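Side-chain contacts in Lmo2445 protein (Listeria monocytogenes EGD-e, PDB 5HZL), which is of unknown function but binds calcium ions and is a secreted, internalin-like protein built on leucine-rich repeats: residues A30-G35 with I57-L62; E67-L72 with N88-L93; I240-N245 with Y250-P255; Y263-A268 with L277-G282. One frame throughout, in Å; residues are numbered along the deposited sequence.

Contact 1 (A30-G35 with I57-L62); sequences AEAIAG and IPLPSL. With CA (calcium ion), chain B; CA (calcium ion), chain H.
Ala32 faces Leu59 where helix 27-36, part of what is probably the N-terminal cap known from internalins, packs on the chain just after strand 56-58, the outermost strand at this end of the parallel leucine-rich-repeat sheet. The contact between the two segments is apolar. Ala32 CB meets Leu59 CD2 at 3.4 Å, and Leu62 CD1 comes in more loosely at 4.3 Å from the same methyl. Alanine suits this place: its single methyl group lets the helix come close to the chain, with the CA atoms of Ala32 and Leu59 6.7 Å apart. In Leu59, CG sits beside the backbone N (chi1 -63°), a turn that carries CD2 towards the helix although the side chain does not start out in that direction. Ile33, on the next helix position, is buried against Ile20 and Met54 instead.

Calcium coordination occupies other parts of the helix. Gly35 gives its backbone O to one ion at 2.8 Å, a ligand that needs no side chain. One turn earlier, Glu31 extends its chain beyond CG to a second calcium, which Glu27 also binds. The Glu31 carboxylate grips that ion with both oxygens, OE1 at 2.6 Å and OE2 at 2.4 Å.

Contact 2 (E67-L72 with N88-L93); sequences EDLSVL and NNIGEL
One methyl, Leu69 CD1, makes the tightly packed part of this contact, meeting Ile90 CD1 and Leu93 CD1, each at 3.7 Å. Leu69 crosses Ile90 at about a right angle and Leu93 more obliquely, so the three branched chains meet at their ends while the backbones stay apart, 7.8 Å between the CA atoms of Leu69 and Leu93. Leu93 reaches in although its CB starts away from the helix: CG stands opposite the backbone N (chi1 -179°), which brings CD1 back towards Leu69. All three residues are buried, as befits leucine and isoleucine inside a repeat.

The outer side is loose and polar. Glu67 and Glu92 are exposed and do not touch across the segments, and Ser70 OG turns back to its own helix, donating to Glu67 O at 2.5 Å.

Asn88, at the asparagine position of the leucine-rich repeat, is buried and bonded to backbone, with OD1 accepting from Leu64 N and ND2 donating to Ile85 O. Around the contact, Leu69 of helix 66-70 also touches Leu59, while Ile90 lies on Ile113 of strand 113-115, which pairs in parallel with strand 91-92.

Contact 3 (I240-N245 with Y250-P255); sequences IIIKDN and YEPPYP
The ring of Tyr250 carries Ile242 over one face: Ile242 CB stands 4.1 Å from the ring centroid and 17° off the normal, a CH-pi contact displaced toward the rim. Ile242 CG2 adds a 3.6 Å approach to Tyr250 CE1. At the edge of the same ring, in its plane, lies Pro252 CB. The ring gets there because Tyr250 CG sits between the backbone N and the carbonyl carbon (chi1 65°), which lays the side chain alongside that of Ile242, both pointing the same way. Tyr254 is met differently, with Ile240 CG2 approaching its CD1 obliquely at 4.0 Å and the two side chains crossing at about a right angle.

The backbone behind this packing is that of a beta hairpin, strands 240-244 and 247-250. Ile242 and Tyr250 form an antiparallel hydrogen-bonded pair: Ile242 N donates to Tyr250 O at 3.1 Å, and the return bond from Tyr250 N to Ile242 O is weak at 3.4 Å. Pro252 has no N-H to continue the pairing; its CD lies 3.6 Å from Ile240 O, and it also packs against Ile242 CD1. On the other side of the strand Glu251 CG runs beside Ile241 CG1, the aliphatic part of an exposed side chain lying along a partly exposed one.

The chemistry divides each tyrosine in two. Carbon surfaces pack on isoleucines and proline, while the hydroxyls bond further afield, Tyr250 OH to Glu266 N and Tyr254 OH to Ile225 O and Tyr283 OH, which probably restrains both rings.

Contact 4 (Y263-A268 with L277-G282); sequences YTIETA and LEISLG
Ile265 and Leu277 meet through their methyl ends, CD1 to CD1 at 3.8 Å, between the chain running on from strand 262-264 and strand 273-281. The arrangement resembles the interior of a beta-sandwich, consistent with the E-set-like C-terminal domain: the segments are joined through side chains, with the CA atoms of Ile265 and Leu277 8.8 Å apart. Ile279 CD1 lodges beside Tyr263 CD2 at 4.0 Å and Ile265 CG2 at 4.2 Å. Alternate residues 277 and 279 of the strand turn to the same side, and beta-branched or leucine side chains fill this buried space well.

The next shell positions these residues through their backbones. Tyr263 is paired through its backbone with Val220, and Ile265 with Leu218, while Leu277 and Ile279 are paired with Phe294 and Tyr292 of strand 290-298. Ile225 from helix 223-227 also lies on Ile279. After Ile265 the chain bends in an inverse gamma turn centred on Glu266, which brings Thr267 round to the same interior.

Threonine fits there because it is half polar. Its OG1, between the backbone N and the carbonyl carbon (chi1 59°), takes a hydrogen bond from Leu218 N, and its methyl CG2 faces Leu277 CD1 at 3.3 Å.

The four contacts form two pairs at opposite ends of the molecule, with the centres of contacts 1 and 3 about 52 Å apart. Contacts 1 and 2 touch where the chain leaves strand 56-58: Asn88 ND2 lies 2.7 Å from Leu59 O, and Asn88 OD1 lies 2.9 Å from Leu62 N, both probable hydrogen bonds that tie the cap-side repeat to the next. Contacts 3 and 4, their centres about 5 Å apart, share the sheet in which strands 240-244 and 273-281 are neighbours, with Ile241 O 2.9 Å from Ser280 N. Calcium is bound directly in contact 1, whereas the side chain of Tyr263 in contact 4 is about 9 Å from a bound calcium ion.

Contact 1 (A30-G35 with I57-L62)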
loop_
_atom_site.group_PDB
_atom_site.type_symbol
_atom_site.label_atom_id
_atom_site.label_comp_id
_atom_site.label_asym_id
_atom_site.label_seq_id
_atom_site.Cartn_x
_atom_site.Cartn_y
_atom_site.Cartn_z
ATOM N N ALA A 30 -4.281 21.146 16.653
ATOM C CA ALA A 30 -4.970 21.811 17.764
ATOM C C ALA A 30 -6.233 22.554 17.306
ATOM O O ALA A 30 -7.229 22.598 18.032
ATOM C CB ALA A 30 -4.029 22.750 18.499
ATOM N N GLU A 31 -6.190 23.137 16.111
ATOM C CA GLU A 31 -7.365 23.845 15.559
ATOM C C GLU A 31 -8.440 22.849 15.193
ATOM O O GLU A 31 -9.610 23.136 15.351
ATOM C CB GLU A 31 -7.008 24.678 14.347
ATOM C CG GLU A 31 -6.151 25.879 14.677
ATOM C CD GLU A 31 -5.717 26.640 13.442
ATOM O OE1 GLU A 31 -5.461 26.013 12.380
ATOM O OE2 GLU A 31 -5.608 27.888 13.527
ATOM N N ALA A 32 -8.028 21.680 14.711
ATOM C CA ALA A 32 -8.968 20.624 14.363
ATOM C C ALA A 32 -9.656 20.100 15.633
ATOM O O ALA A 32 -10.880 19.936 15.631
ATOM C CB ALA A 32 -8.264 19.496 13.626
ATOM N N ILE A 33 -8.883 19.846 16.704
ATOM C CA ILE A 33 -9.456 19.363 17.965
ATOM C C ILE A 33 -10.385 20.438 18.536
ATOM O O ILE A 33 -11.479 20.136 19.049
ATOM C CB ILE A 33 -8.405 19.075 19.054
ATOM C CG1 ILE A 33 -7.330 18.079 18.600
ATOM C CG2 ILE A 33 -9.082 18.557 20.319
ATOM C CD1 ILE A 33 -7.846 16.719 18.217
ATOM N N ALA A 34 -9.940 21.690 18.462
ATOM C CA ALA A 34 -10.748 22.797 18.960
ATOM C C ALA A 34 -12.081 22.850 18.235
ATOM O O ALA A 34 -13.098 23.143 18.853
ATOM C CB ALA A 34 -10.015 24.123 18.813
ATOM N N GLY A 35 -12.066 22.559 16.936
ATOM C CA GLY A 35 -13.275 22.569 16.120
ATOM C C GLY A 35 -14.245 21.456 16.467
ATOM O O GLY A 35 -15.452 21.677 16.499
ATOM N N ILE A 57 -11.651 11.276 14.607
ATOM C CA ILE A 57 -10.526 12.216 14.545
ATOM C C ILE A 57 -10.503 12.772 13.116
ATOM O O ILE A 57 -9.934 12.156 12.225
ATOM C CB ILE A 57 -9.166 11.561 14.885
ATOM C CG1 ILE A 57 -9.217 10.780 16.210
ATOM C CG2 ILE A 57 -8.071 12.621 14.909
ATOM C CD1 ILE A 57 -9.514 11.611 17.430
ATOM N N PRO A 58 -11.144 13.932 12.888
ATOM C CA PRO A 58 -11.176 14.513 11.554
ATOM C C PRO A 58 -9.990 15.413 11.261
ATOM O O PRO A 58 -10.012 16.594 11.589
ATOM C CB PRO A 58 -12.479 15.312 11.562
ATOM C CG PRO A 58 -12.611 15.762 12.967
ATOM C CD PRO A 58 -11.968 14.711 13.832
ATOM N N LEU A 59 -8.983 14.839 10.611
ATOM C CA LEU A 59 -7.774 15.548 10.220
ATOM C C LEU A 59 -7.479 15.465 8.722
ATOM O O LEU A 59 -6.309 15.402 8.341
ATOM C CB LEU A 59 -6.600 14.965 10.987
ATOM C CG LEU A 59 -6.643 15.102 12.497
ATOM C CD1 LEU A 59 -5.425 14.423 13.085
ATOM C CD2 LEU A 59 -6.674 16.563 12.896
ATOM N N PRO A 60 -8.521 15.465 7.854
ATOM C CA PRO A 60 -8.149 15.376 6.447
ATOM C C PRO A 60 -7.696 16.680 5.846
ATOM O O PRO A 60 -8.095 17.737 6.292
ATOM C CB PRO A 60 -9.455 14.972 5.766
ATOM C CG PRO A 60 -10.485 15.591 6.613
ATOM C CD PRO A 60 -9.986 15.429 8.017
ATOM N N SER A 61 -6.858 16.556 4.828
ATOM C CA SER A 61 -6.357 17.659 4.025
ATOM C C SER A 61 -5.859 18.844 4.813
ATOM O O SER A 61 -6.368 19.938 4.649
ATOM C CB SER A 61 -7.471 18.070 3.034
ATOM O OG SER A 61 -7.017 18.982 2.049
ATOM N N LEU A 62 -4.856 18.608 5.659
ATOM C CA LEU A 62 -4.230 19.669 6.502
ATOM C C LEU A 62 -2.699 19.740 6.362
ATOM O O LEU A 62 -2.025 20.348 7.185
ATOM C CB LEU A 62 -4.587 19.469 7.987
ATOM C CG LEU A 62 -6.064 19.517 8.380
ATOM C CD1 LEU A 62 -6.256 19.051 9.817
ATOM C CD2 LEU A 62 -6.647 20.899 8.159
HETATM CA CA CA B . -4.670 28.263 11.331
HETATM CA CA CA H . -17.174 23.722 15.586
#

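Contact 2 (E67-L72 with N88-L93)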
loop_
_atom_site.group_PDB
_atom_site.type_symbol
_atom_site.label_atom_id
_atom_site.label_comp_id
_atom_site.label_asym_id
_atom_site.label_seq_id
_atom_site.Cartn_x
_atom_site.Cartn_y
_atom_site.Cartn_z
ATOM N N GLU A 67 5.353 13.068 11.701
ATOM C CA GLU A 67 5.789 13.800 12.907
ATOM C C GLU A 67 4.653 14.586 13.538
ATOM O O GLU A 67 4.456 14.537 14.742
ATOM C CB GLU A 67 6.878 14.820 12.548
ATOM C CG GLU A 67 8.320 14.344 12.533
ATOM C CD GLU A 67 8.920 14.260 13.935
ATOM O OE1 GLU A 67 10.156 14.418 14.070
ATOM O OE2 GLU A 67 8.166 14.081 14.915
ATOM N N ASP A 68 3.934 15.342 12.715
ATOM C CA ASP A 68 2.804 16.135 13.196
ATOM C C ASP A 68 1.820 15.221 13.899
ATOM O O ASP A 68 1.467 15.460 15.033
ATOM C CB ASP A 68 2.091 16.873 12.043
ATOM C CG ASP A 68 2.946 17.974 11.397
ATOM O OD1 ASP A 68 3.788 18.569 12.101
ATOM O OD2 ASP A 68 2.740 18.267 10.187
ATOM N N LEU A 69 1.412 14.154 13.219
ATOM C CA LEU A 69 0.454 13.195 13.784
ATOM C C LEU A 69 0.890 12.479 15.054
ATOM O O LEU A 69 0.044 12.086 15.844
ATOM C CB LEU A 69 0.066 12.130 12.749
ATOM C CG LEU A 69 -0.784 12.565 11.562
ATOM C CD1 LEU A 69 -0.902 11.429 10.562
ATOM C CD2 LEU A 69 -2.161 13.028 12.012
ATOM N N SER A 70 2.187 12.302 15.247
ATOM C CA SER A 70 2.682 11.595 16.434
ATOM C C SER A 70 2.267 12.290 17.733
ATOM O O SER A 70 2.188 11.671 18.792
ATOM C CB SER A 70 4.194 11.372 16.358
ATOM O OG SER A 70 4.888 12.590 16.280
ATOM N N VAL A 71 1.994 13.582 17.616
ATOM C CA VAL A 71 1.510 14.398 18.734
ATOM C C VAL A 71 0.211 13.851 19.367
ATOM O O VAL A 71 -0.019 14.064 20.564
ATOM C CB VAL A 71 1.381 15.870 18.274
ATOM C CG1 VAL A 71 0.346 16.645 19.045
ATOM C CG2 VAL A 71 2.745 16.555 18.325
ATOM N N LEU A 72 -0.609 13.147 18.577
ATOM C CA LEU A 72 -1.860 12.532 19.061
ATOM C C LEU A 72 -1.607 11.568 20.235
ATOM O O LEU A 72 -2.469 11.417 21.122
ATOM C CB LEU A 72 -2.607 11.821 17.931
ATOM C CG LEU A 72 -3.169 12.717 16.819
ATOM C CD1 LEU A 72 -3.719 11.892 15.662
ATOM C CD2 LEU A 72 -4.242 13.667 17.343
ATOM N N ASN A 88 -3.328 14.215 3.175
ATOM C CA ASN A 88 -2.226 14.775 3.971
ATOM C C ASN A 88 -0.916 14.466 3.272
ATOM O O ASN A 88 -0.940 14.003 2.150
ATOM C CB ASN A 88 -2.289 14.282 5.422
ATOM C CG ASN A 88 -3.273 15.083 6.262
ATOM O OD1 ASN A 88 -3.189 16.310 6.330
ATOM N ND2 ASN A 88 -4.171 14.393 6.943
ATOM N N ASN A 89 0.217 14.735 3.908
ATOM C CA ASN A 89 1.547 14.513 3.321
ATOM C C ASN A 89 2.402 13.839 4.403
ATOM O O ASN A 89 3.389 14.376 4.916
ATOM C CB ASN A 89 2.097 15.873 2.934
ATOM C CG ASN A 89 3.401 15.783 2.208
ATOM O OD1 ASN A 89 3.685 14.799 1.522
ATOM N ND2 ASN A 89 4.203 16.815 2.337
ATOM N N ILE A 90 1.979 12.628 4.706
ATOM C CA ILE A 90 2.504 11.821 5.803
ATOM C C ILE A 90 3.900 11.222 5.781
ATOM O O ILE A 90 4.675 11.498 6.688
ATOM C CB ILE A 90 1.427 10.742 6.180
ATOM C CG1 ILE A 90 0.170 11.468 6.692
ATOM C CG2 ILE A 90 1.922 9.748 7.229
ATOM C CD1 ILE A 90 -1.021 10.570 6.971
ATOM N N GLY A 91 4.219 10.400 4.795
ATOM C CA GLY A 91 5.517 9.726 4.776
ATOM C C GLY A 91 5.361 8.539 5.721
ATOM O O GLY A 91 4.447 7.736 5.533
ATOM N N GLU A 92 6.220 8.423 6.738
ATOM C CA GLU A 92 6.124 7.313 7.707
ATOM C C GLU A 92 5.058 7.615 8.734
ATOM O O GLU A 92 5.204 8.544 9.513
ATOM C CB GLU A 92 7.471 7.027 8.370
ATOM C CG GLU A 92 8.454 6.465 7.348
ATOM C CD GLU A 92 9.838 6.127 7.864
ATOM O OE1 GLU A 92 10.212 6.533 8.986
ATOM O OE2 GLU A 92 10.561 5.457 7.107
ATOM N N LEU A 93 3.971 6.841 8.714
ATOM C CA LEU A 93 2.860 7.029 9.662
ATOM C C LEU A 93 3.252 6.485 11.042
ATOM O O LEU A 93 3.685 5.341 11.145
ATOM C CB LEU A 93 1.605 6.280 9.186
ATOM C CG LEU A 93 0.344 6.399 10.060
ATOM C CD1 LEU A 93 -0.299 7.782 9.966
ATOM C CD2 LEU A 93 -0.678 5.354 9.662
#

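Contact 3 (I240-N245 with Y250-P255)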
loop_
_atom_site.group_PDB
_atom_site.type_symbol
_atom_site.label_atom_id
_atom_site.label_comp_id
_atom_site.label_asym_id
_atom_site.label_seq_id
_atom_site.Cartn_x
_atom_site.Cartn_y
_atom_site.Cartn_z
ATOM N N ILE A 240 0.265 -13.321 -24.520
ATOM C CA ILE A 240 1.518 -12.628 -24.139
ATOM C C ILE A 240 2.221 -12.003 -25.362
ATOM O O ILE A 240 2.358 -12.645 -26.397
ATOM C CB ILE A 240 2.451 -13.560 -23.344
ATOM C CG1 ILE A 240 3.801 -12.886 -23.094
ATOM C CG2 ILE A 240 2.688 -14.862 -24.088
ATOM C CD1 ILE A 240 4.718 -13.672 -22.173
ATOM N N ILE A 241 2.647 -10.745 -25.223
ATOM C CA ILE A 241 3.301 -9.974 -26.289
ATOM C C ILE A 241 4.635 -9.420 -25.793
ATOM O O ILE A 241 4.743 -9.013 -24.647
ATOM C CB ILE A 241 2.425 -8.763 -26.760
ATOM C CG1 ILE A 241 1.065 -9.193 -27.357
ATOM C CG2 ILE A 241 3.163 -7.895 -27.782
ATOM C CD1 ILE A 241 0.038 -9.705 -26.370
ATOM N N ILE A 242 5.644 -9.420 -26.665
ATOM C CA ILE A 242 6.992 -8.902 -26.379
ATOM C C ILE A 242 7.214 -7.712 -27.314
ATOM O O ILE A 242 7.091 -7.848 -28.524
ATOM C CB ILE A 242 8.102 -9.982 -26.531
ATOM C CG1 ILE A 242 8.217 -10.850 -25.265
ATOM C CG2 ILE A 242 9.480 -9.347 -26.666
ATOM C CD1 ILE A 242 6.969 -11.601 -24.871
ATOM N N LYS A 243 7.539 -6.556 -26.750
ATOM C CA LYS A 243 7.751 -5.354 -27.541
ATOM C C LYS A 243 9.115 -4.771 -27.294
ATOM O O LYS A 243 9.727 -5.019 -26.261
ATOM C CB LYS A 243 6.687 -4.311 -27.233
ATOM C CG LYS A 243 5.296 -4.866 -27.410
ATOM C CD LYS A 243 4.209 -3.813 -27.409
ATOM C CE LYS A 243 4.042 -3.133 -26.079
ATOM N NZ LYS A 243 2.942 -2.146 -26.232
ATOM N N ASP A 244 9.569 -3.985 -28.262
ATOM C CA ASP A 244 10.865 -3.339 -28.217
ATOM C C ASP A 244 10.648 -1.887 -28.598
ATOM O O ASP A 244 10.277 -1.602 -29.727
ATOM C CB ASP A 244 11.797 -4.025 -29.212
ATOM C CG ASP A 244 13.190 -3.424 -29.231
ATOM O OD1 ASP A 244 13.657 -2.939 -28.173
ATOM O OD2 ASP A 244 13.829 -3.456 -30.314
ATOM N N ASN A 245 10.870 -0.981 -27.648
ATOM C CA ASN A 245 10.678 0.451 -27.859
ATOM C C ASN A 245 9.265 0.754 -28.369
ATOM O O ASN A 245 9.075 1.572 -29.274
ATOM C CB ASN A 245 11.765 1.026 -28.788
ATOM C CG ASN A 245 13.152 1.000 -28.160
ATOM O OD1 ASN A 245 13.320 1.294 -26.973
ATOM N ND2 ASN A 245 14.162 0.680 -28.963
ATOM N N TYR A 250 7.555 -10.027 -31.152
ATOM C CA TYR A 250 7.009 -11.380 -31.380
ATOM C C TYR A 250 5.954 -11.713 -30.316
ATOM O O TYR A 250 5.964 -11.124 -29.235
ATOM C CB TYR A 250 8.104 -12.468 -31.437
ATOM C CG TYR A 250 8.862 -12.697 -30.158
ATOM C CD1 TYR A 250 9.942 -11.891 -29.810
ATOM C CD2 TYR A 250 8.522 -13.741 -29.302
ATOM C CE1 TYR A 250 10.651 -12.103 -28.627
ATOM C CE2 TYR A 250 9.228 -13.966 -28.121
ATOM C CZ TYR A 250 10.287 -13.144 -27.782
ATOM O OH TYR A 250 10.978 -13.357 -26.604
ATOM N N GLU A 251 5.044 -12.635 -30.645
ATOM C CA GLU A 251 3.979 -13.086 -29.737
ATOM C C GLU A 251 4.173 -14.582 -29.504
ATOM O O GLU A 251 3.609 -15.401 -30.231
ATOM C CB GLU A 251 2.588 -12.835 -30.323
ATOM C CG GLU A 251 2.273 -11.379 -30.620
ATOM C CD GLU A 251 0.882 -11.167 -31.223
ATOM O OE1 GLU A 251 0.032 -12.090 -31.179
ATOM O OE2 GLU A 251 0.630 -10.057 -31.743
ATOM N N PRO A 252 4.964 -14.951 -28.481
ATOM C CA PRO A 252 5.231 -16.359 -28.218
ATOM C C PRO A 252 4.110 -17.036 -27.442
ATOM O O PRO A 252 3.265 -16.349 -26.873
ATOM C CB PRO A 252 6.497 -16.303 -27.364
ATOM C CG PRO A 252 6.287 -15.080 -26.547
ATOM C CD PRO A 252 5.529 -14.104 -27.415
ATOM N N PRO A 253 4.105 -18.384 -27.423
ATOM C CA PRO A 253 3.072 -19.079 -26.672
ATOM C C PRO A 253 3.364 -18.864 -25.198
ATOM O O PRO A 253 4.517 -18.667 -24.818
ATOM C CB PRO A 253 3.241 -20.545 -27.090
ATOM C CG PRO A 253 4.667 -20.665 -27.501
ATOM C CD PRO A 253 5.069 -19.320 -28.041
ATOM N N TYR A 254 2.321 -18.893 -24.385
ATOM C CA TYR A 254 2.470 -18.659 -22.963
ATOM C C TYR A 254 3.365 -19.776 -22.375
ATOM O O TYR A 254 3.172 -20.951 -22.695
ATOM C CB TYR A 254 1.084 -18.615 -22.303
ATOM C CG TYR A 254 1.062 -17.859 -21.008
ATOM C CD1 TYR A 254 0.808 -16.486 -21.005
ATOM C CD2 TYR A 254 1.304 -18.492 -19.793
ATOM C CE1 TYR A 254 0.796 -15.760 -19.826
ATOM C CE2 TYR A 254 1.289 -17.780 -18.602
ATOM C CZ TYR A 254 1.037 -16.407 -18.620
ATOM O OH TYR A 254 1.015 -15.676 -17.440
ATOM N N PRO A 255 4.357 -19.414 -21.536
ATOM C CA PRO A 255 5.231 -20.441 -20.965
ATOM C C PRO A 255 4.565 -21.354 -19.935
ATOM O O PRO A 255 3.397 -21.173 -19.583
ATOM C CB PRO A 255 6.339 -19.619 -20.300
ATOM C CG PRO A 255 5.672 -18.344 -19.938
ATOM C CD PRO A 255 4.749 -18.066 -21.083
#

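Contact 4 (Y263-A268 with L277-G282)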
loop_
_atom_site.group_PDB
_atom_site.type_symbol
_atom_site.label_atom_id
_atom_site.label_comp_id
_atom_site.label_asym_id
_atom_site.label_seq_id
_atom_site.Cartn_x
_atom_site.Cartn_y
_atom_site.Cartn_z
ATOM N N TYR A 263 12.259 -15.751 -17.070
ATOM C CA TYR A 263 11.677 -15.771 -18.414
ATOM C C TYR A 263 12.729 -15.185 -19.358
ATOM O O TYR A 263 13.279 -14.109 -19.104
ATOM C CB TYR A 263 10.365 -14.984 -18.477
ATOM C CG TYR A 263 9.706 -15.096 -19.820
ATOM C CD1 TYR A 263 8.934 -16.205 -20.143
ATOM C CD2 TYR A 263 9.856 -14.111 -20.782
ATOM C CE1 TYR A 263 8.333 -16.332 -21.395
ATOM C CE2 TYR A 263 9.253 -14.228 -22.036
ATOM C CZ TYR A 263 8.494 -15.339 -22.339
ATOM O OH TYR A 263 7.897 -15.450 -23.575
ATOM N N THR A 264 13.024 -15.911 -20.430
ATOM C CA THR A 264 14.013 -15.484 -21.411
ATOM C C THR A 264 13.320 -14.761 -22.547
ATOM O O THR A 264 12.299 -15.242 -23.034
ATOM C CB THR A 264 14.757 -16.707 -21.980
ATOM O OG1 THR A 264 15.403 -17.394 -20.912
ATOM C CG2 THR A 264 15.815 -16.305 -23.007
ATOM N N ILE A 265 13.859 -13.612 -22.955
ATOM C CA ILE A 265 13.286 -12.859 -24.072
ATOM C C ILE A 265 14.345 -12.741 -25.170
ATOM O O ILE A 265 15.489 -12.343 -24.920
ATOM C CB ILE A 265 12.624 -11.521 -23.648
ATOM C CG1 ILE A 265 13.615 -10.468 -23.177
ATOM C CG2 ILE A 265 11.611 -11.782 -22.542
ATOM C CD1 ILE A 265 12.914 -9.211 -22.668
ATOM N N GLU A 266 13.917 -13.107 -26.381
ATOM C CA GLU A 266 14.751 -13.157 -27.587
ATOM C C GLU A 266 15.346 -11.823 -28.048
ATOM O O GLU A 266 14.874 -11.237 -29.019
ATOM C CB GLU A 266 13.921 -13.749 -28.748
ATOM C CG GLU A 266 13.266 -15.118 -28.548
ATOM C CD GLU A 266 14.246 -16.278 -28.504
ATOM O OE1 GLU A 266 15.269 -16.196 -27.790
ATOM O OE2 GLU A 266 13.972 -17.299 -29.175
ATOM N N THR A 267 16.388 -11.356 -27.367
ATOM C CA THR A 267 17.051 -10.097 -27.741
ATOM C C THR A 267 18.358 -10.316 -28.526
ATOM O O THR A 267 19.110 -9.370 -28.762
ATOM C CB THR A 267 17.369 -9.252 -26.496
ATOM O OG1 THR A 267 18.213 -9.998 -25.618
ATOM C CG2 THR A 267 16.099 -8.869 -25.765
ATOM N N ALA A 268 18.613 -11.555 -28.944
ATOM C CA ALA A 268 19.841 -11.881 -29.677
ATOM C C ALA A 268 19.925 -11.195 -31.041
ATOM O O ALA A 268 21.016 -10.839 -31.484
ATOM C CB ALA A 268 19.974 -13.393 -29.836
ATOM N N LEU A 277 12.418 -3.009 -23.390
ATOM C CA LEU A 277 11.688 -4.241 -23.648
ATOM C C LEU A 277 10.473 -4.320 -22.761
ATOM O O LEU A 277 10.521 -3.941 -21.604
ATOM C CB LEU A 277 12.613 -5.423 -23.430
ATOM C CG LEU A 277 13.730 -5.452 -24.479
ATOM C CD1 LEU A 277 14.897 -6.302 -24.026
ATOM C CD2 LEU A 277 13.195 -5.913 -25.821
ATOM N N GLU A 278 9.381 -4.821 -23.310
ATOM C CA GLU A 278 8.150 -4.919 -22.566
ATOM C C GLU A 278 7.447 -6.253 -22.770
ATOM O O GLU A 278 7.368 -6.751 -23.882
ATOM C CB GLU A 278 7.240 -3.757 -22.972
ATOM C CG GLU A 278 5.847 -3.772 -22.347
ATOM C CD GLU A 278 5.016 -2.546 -22.698
ATOM O OE1 GLU A 278 5.551 -1.413 -22.676
ATOM O OE2 GLU A 278 3.807 -2.716 -22.970
ATOM N N ILE A 279 6.960 -6.814 -21.670
ATOM C CA ILE A 279 6.207 -8.050 -21.660
ATOM C C ILE A 279 4.806 -7.579 -21.304
ATOM O O ILE A 279 4.585 -7.096 -20.211
ATOM C CB ILE A 279 6.711 -9.043 -20.604
ATOM C CG1 ILE A 279 8.170 -9.405 -20.879
ATOM C CG2 ILE A 279 5.858 -10.305 -20.621
ATOM C CD1 ILE A 279 8.804 -10.316 -19.842
ATOM N N SER A 280 3.877 -7.706 -22.243
ATOM C CA SER A 280 2.491 -7.296 -22.071
ATOM C C SER A 280 1.632 -8.545 -21.927
ATOM O O SER A 280 1.602 -9.374 -22.823
ATOM C CB SER A 280 2.071 -6.486 -23.292
ATOM O OG SER A 280 0.692 -6.184 -23.275
ATOM N N LEU A 281 0.936 -8.663 -20.802
ATOM C CA LEU A 281 0.065 -9.803 -20.488
ATOM C C LEU A 281 -1.382 -9.342 -20.560
ATOM O O LEU A 281 -1.655 -8.175 -20.319
ATOM C CB LEU A 281 0.364 -10.258 -19.070
ATOM C CG LEU A 281 1.862 -10.444 -18.805
ATOM C CD1 LEU A 281 2.135 -10.688 -17.331
ATOM C CD2 LEU A 281 2.432 -11.558 -19.664
ATOM N N GLY A 282 -2.314 -10.239 -20.871
ATOM C CA GLY A 282 -3.740 -9.860 -20.978
ATOM C C GLY A 282 -4.646 -11.063 -21.065
ATOM O O GLY A 282 -4.220 -12.098 -21.576
#